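PDB 1OR7: anti-sigma-E factor RseA, which binds the extracytoplasmic function sigma factor sigma-E through its N-terminal cytoplasmic domain and holds it inactive until regulated proteolysis releases it. Local coordinates for residues T14-S17 against E18-N21; H52-I55 against S56-M60. One frame throughout, in Å; residues are numbered along the deposited sequence.

Contact 1: T14-S17 against E18-N21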
loop_
_atom_site.group_PDB
_atom_site.type_symbol
_atom_site.label_atom_id
_atom_site.label_comp_id
_atom_site.label_asym_id
_atom_site.label_seq_id
_atom_site.Cartn_x
_atom_site.Cartn_y
_atom_site.Cartn_z
ATOM N N THR B 14 2.311 -8.483 16.220
ATOM C CA THR B 14 3.493 -8.299 17.046
ATOM C C THR B 14 3.980 -6.905 16.734
ATOM O O THR B 14 3.858 -6.443 15.606
ATOM C CB THR B 14 4.606 -9.308 16.787
ATOM O OG1 THR B 14 5.764 -8.886 17.513
ATOM C CG2 THR B 14 5.094 -9.298 15.353
ATOM N N LEU B 15 4.489 -6.215 17.737
ATOM C CA LEU B 15 4.992 -4.868 17.529
ATOM C C LEU B 15 6.428 -4.771 18.019
ATOM O O LEU B 15 6.890 -3.696 18.396
ATOM C CB LEU B 15 4.145 -3.871 18.308
ATOM C CG LEU B 15 2.692 -3.734 17.882
ATOM C CD1 LEU B 15 2.005 -2.714 18.773
ATOM C CD2 LEU B 15 2.620 -3.320 16.446
ATOM N N ASP B 16 7.127 -5.897 18.007
ATOM C CA ASP B 16 8.487 -5.968 18.518
ATOM C C ASP B 16 9.466 -5.072 17.752
ATOM O O ASP B 16 9.672 -5.213 16.553
ATOM C CB ASP B 16 8.947 -7.417 18.471
ATOM C CG ASP B 16 10.222 -7.639 19.225
ATOM O OD1 ASP B 16 10.247 -7.361 20.439
ATOM O OD2 ASP B 16 11.257 -8.086 18.705
ATOM N N SER B 17 10.106 -4.168 18.486
ATOM C CA SER B 17 11.019 -3.208 17.886
ATOM C C SER B 17 12.236 -3.884 17.229
ATOM O O SER B 17 12.778 -3.377 16.265
ATOM C CB SER B 17 11.447 -2.182 18.943
ATOM O OG SER B 17 11.980 -2.824 20.081
ATOM N N GLU B 18 12.654 -5.036 17.728
ATOM C CA GLU B 18 13.793 -5.733 17.124
ATOM C C GLU B 18 13.372 -6.243 15.756
ATOM O O GLU B 18 14.160 -6.241 14.792
ATOM C CB GLU B 18 14.278 -6.889 18.004
ATOM C CG GLU B 18 15.075 -6.458 19.236
ATOM C CD GLU B 18 16.338 -5.704 18.855
ATOM O OE1 GLU B 18 17.318 -6.364 18.444
ATOM O OE2 GLU B 18 16.327 -4.453 18.935
ATOM N N LEU B 19 12.108 -6.661 15.657
ATOM C CA LEU B 19 11.622 -7.149 14.384
ATOM C C LEU B 19 11.468 -5.980 13.426
ATOM O O LEU B 19 11.837 -6.070 12.266
ATOM C CB LEU B 19 10.319 -7.927 14.553
ATOM C CG LEU B 19 10.450 -9.364 15.091
ATOM C CD1 LEU B 19 11.171 -10.354 14.162
ATOM C CD2 LEU B 19 11.164 -9.370 16.367
ATOM N N LEU B 20 10.946 -4.862 13.902
ATOM C CA LEU B 20 10.827 -3.727 13.016
ATOM C C LEU B 20 12.217 -3.349 12.499
ATOM O O LEU B 20 12.409 -3.122 11.301
ATOM C CB LEU B 20 10.155 -2.560 13.732
ATOM C CG LEU B 20 8.745 -2.159 13.265
ATOM C CD1 LEU B 20 8.088 -3.186 12.446
ATOM C CD2 LEU B 20 7.898 -1.883 14.461
ATOM N N ASN B 21 13.193 -3.320 13.397
ATOM C CA ASN B 21 14.558 -3.030 13.005
ATOM C C ASN B 21 15.080 -3.990 11.954
ATOM O O ASN B 21 15.620 -3.576 10.941
ATOM C CB ASN B 21 15.497 -3.111 14.209
ATOM C CG ASN B 21 16.901 -2.609 13.885
ATOM O OD1 ASN B 21 17.123 -1.406 13.806
ATOM N ND2 ASN B 21 17.849 -3.528 13.694
#
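Asp-16 meets Leu-19 and Leu-20 where the loop 14-17 turns into helix 17-24, and it is the N-cap residue of that helix. The backbone bonds come first. Leu-20 N bonds Asp-16 O at 3.0 Å. Leu-19 N also bonds Asp-16 O, weakly and at a bent angle. One step on, Asn-21 N bonds Ser-17 O at 2.9 Å. These bonds open the first turn of the helix.

Two side-chain oxygens add weak bonds. Within the loop, Asp-16 N bonds Thr-14 OG1 weakly at 3.3 Å, an ST turn that spans Leu-15. The other is the capping bond. CG of Asp-16 lies anti to the backbone N (chi1 -168°), which turns the carboxylate toward Leu-19. The bond from Leu-19 N to Asp-16 OD2, 3.5 Å, is weak and its geometry doubtful, because OD2 sits too close to the Leu-19 side chain in the model. With an alanine here the carboxylate is gone, and Leu-19 N would probably be left without this doubtful side-chain acceptor, the weak carbonyl bond remaining.

Apolar contact is small. CB of Asp-16 lies 3.6 Å from CD2 of Leu-19, and the two side chains run at a slant to each other.

The like charges of Asp-16 and Glu-18 stay apart. OD2 of Asp-16 is 6.2 Å from OE2 of Glu-18.

Helix 3-10 packs against this corner. Thr-14 touches Ala-8 and Leu-9, Leu-19 touches Gln-5, and Leu-20 touches Leu-9. A basic side chain of the partner protein chain bonds Ser-17 O, and Leu-20 also packs on a basic side chain of that chain.

Contact 2: H52-I55 against S56-M60; sequences HFDI and SSRVM
The start of helix 55-64 is formed here, with Asp-54 at the N-cap position and Ser-57 and Arg-58 in the first turn. Asp-54 O takes two hydrogen bonds, both from the same face of its carbonyl plane. Arg-58 N bonds Asp-54 O at 3.1 Å. Ser-57 OG donates to Asp-54 O at 2.9 Å from above the carbonyl plane. The Ser-57 hydroxyl lies between its backbone N and carbonyl carbon (chi1 53°), a rotation that turns it back to this oxygen.

The Asp-54 side chain makes no capping bond. It runs beside the Arg-58 chain in the same direction, with OD2 of Asp-54 3.6 Å from CD of Arg-58. The carboxylate and guanidinium planes are 75° apart, and their charged atoms do not meet. The salt bridge of Arg-58 NH2 lies outside this contact, with an acidic side chain of the partner protein chain.

This helix N-terminus follows strand 50-52, where His-52 pairs antiparallel with a strand of the partner chain. A water joins the loop to the helix: it donates to Phe-53 O at 2.8 Å and accepts from Ser-57 N at 3.2 Å. The next helical bond runs from Val-59 N to Ile-55 O at 2.9 Å. One turn apart, CG2 of Ile-55 and CG2 of Val-59 lie 4.3 Å from each other, a loose apolar contact between two buried residues.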
loop_
_atom_site.group_PDB
_atom_site.type_symbol
_atom_site.label_atom_id
_atom_site.label_comp_id
_atom_site.label_asym_id
_atom_site.label_seq_id
_atom_site.Cartn_x
_atom_site.Cartn_y
_atom_site.Cartn_z
ATOM N N HIS B 52 1.483 0.790 -10.488
ATOM C CA HIS B 52 2.817 1.238 -10.768
ATOM C C HIS B 52 3.705 0.683 -9.670
ATOM O O HIS B 52 3.387 0.796 -8.499
ATOM C CB HIS B 52 2.844 2.749 -10.730
ATOM C CG HIS B 52 2.147 3.381 -11.887
ATOM N ND1 HIS B 52 2.829 3.995 -12.915
ATOM C CD2 HIS B 52 0.837 3.486 -12.188
ATOM C CE1 HIS B 52 1.968 4.445 -13.802
ATOM N NE2 HIS B 52 0.752 4.154 -13.384
ATOM N N PHE B 53 4.829 0.098 -10.022
ATOM C CA PHE B 53 5.672 -0.522 -9.003
ATOM C C PHE B 53 6.875 0.309 -8.614
ATOM O O PHE B 53 7.743 -0.182 -7.888
ATOM C CB PHE B 53 6.163 -1.879 -9.499
ATOM C CG PHE B 53 5.082 -2.859 -9.692
ATOM C CD1 PHE B 53 4.818 -3.382 -10.931
ATOM C CD2 PHE B 53 4.328 -3.271 -8.622
ATOM C CE1 PHE B 53 3.801 -4.299 -11.105
ATOM C CE2 PHE B 53 3.326 -4.161 -8.780
ATOM C CZ PHE B 53 3.038 -4.676 -10.022
ATOM N N ASP B 54 6.951 1.547 -9.085
ATOM C CA ASP B 54 8.065 2.407 -8.736
ATOM C C ASP B 54 7.686 3.536 -7.785
ATOM O O ASP B 54 8.452 4.461 -7.588
ATOM C CB ASP B 54 8.656 3.026 -10.005
ATOM C CG ASP B 54 7.690 3.964 -10.695
ATOM O OD1 ASP B 54 6.479 4.006 -10.321
ATOM O OD2 ASP B 54 8.051 4.714 -11.616
ATOM N N ILE B 55 6.502 3.486 -7.205
ATOM C CA ILE B 55 6.090 4.586 -6.368
ATOM C C ILE B 55 7.021 4.819 -5.178
ATOM O O ILE B 55 7.529 5.911 -5.000
ATOM C CB ILE B 55 4.652 4.377 -5.899
ATOM C CG1 ILE B 55 3.695 4.374 -7.110
ATOM C CG2 ILE B 55 4.246 5.472 -4.929
ATOM C CD1 ILE B 55 2.251 3.955 -6.732
ATOM N N SER B 56 7.262 3.803 -4.370
ATOM C CA SER B 56 8.022 4.005 -3.155
ATOM C C SER B 56 9.441 4.433 -3.462
ATOM O O SER B 56 10.004 5.249 -2.753
ATOM C CB SER B 56 7.983 2.751 -2.260
ATOM O OG SER B 56 8.562 1.621 -2.910
ATOM N N SER B 57 10.013 3.922 -4.544
ATOM C CA SER B 57 11.392 4.282 -4.878
ATOM C C SER B 57 11.454 5.745 -5.260
ATOM O O SER B 57 12.355 6.470 -4.836
ATOM C CB SER B 57 11.963 3.400 -6.000
ATOM O OG SER B 57 11.111 3.393 -7.135
ATOM N N ARG B 58 10.483 6.190 -6.042
ATOM C CA ARG B 58 10.417 7.602 -6.402
ATOM C C ARG B 58 10.230 8.504 -5.184
ATOM O O ARG B 58 10.840 9.574 -5.095
ATOM C CB ARG B 58 9.264 7.857 -7.365
ATOM C CG ARG B 58 9.500 7.382 -8.778
ATOM C CD ARG B 58 8.395 7.811 -9.744
ATOM N NE ARG B 58 8.076 9.243 -9.627
ATOM C CZ ARG B 58 7.040 9.834 -10.226
ATOM N NH1 ARG B 58 6.223 9.124 -10.991
ATOM N NH2 ARG B 58 6.828 11.134 -10.076
ATOM N N VAL B 59 9.356 8.098 -4.268
ATOM C CA VAL B 59 9.134 8.870 -3.061
ATOM C C VAL B 59 10.418 8.982 -2.248
ATOM O O VAL B 59 10.870 10.071 -1.942
ATOM C CB VAL B 59 8.027 8.250 -2.184
ATOM C CG1 VAL B 59 7.994 8.907 -0.833
ATOM C CG2 VAL B 59 6.687 8.404 -2.857
ATOM N N MET B 60 11.027 7.848 -1.935
ATOM C CA MET B 60 12.235 7.856 -1.125
ATOM C C MET B 60 13.370 8.659 -1.782
ATOM O O MET B 60 14.137 9.330 -1.095
ATOM C CB MET B 60 12.691 6.428 -0.828
ATOM C CG MET B 60 11.700 5.629 0.007
ATOM S SD MET B 60 11.071 6.675 1.551
ATOM C CE MET B 60 12.881 6.956 2.368
HETATM O O HOH W 1 8.865 1.202 -5.684
#

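How the contacts relate
Contacts 1 and 2 are both helix starts, at helix 17-24 and helix 55-64. They lie in series along the chain, with helix 27-44 between them; strand 50-52 runs into contact 2. Their centres are 24 Å apart, on opposite sides of the chain's centre. Their nearest atoms are about 13 Å apart, so they do not touch. Each has an aspartate at the N-cap; a side-chain capping bond is modelled only in contact 1, where it is weak and doubtful. Both reach the partner protein chain: contact 1 at Ser-17 O, contact 2 at Arg-58 and the neighbouring strand. Both fall within the region sufficient to repress sigma-E.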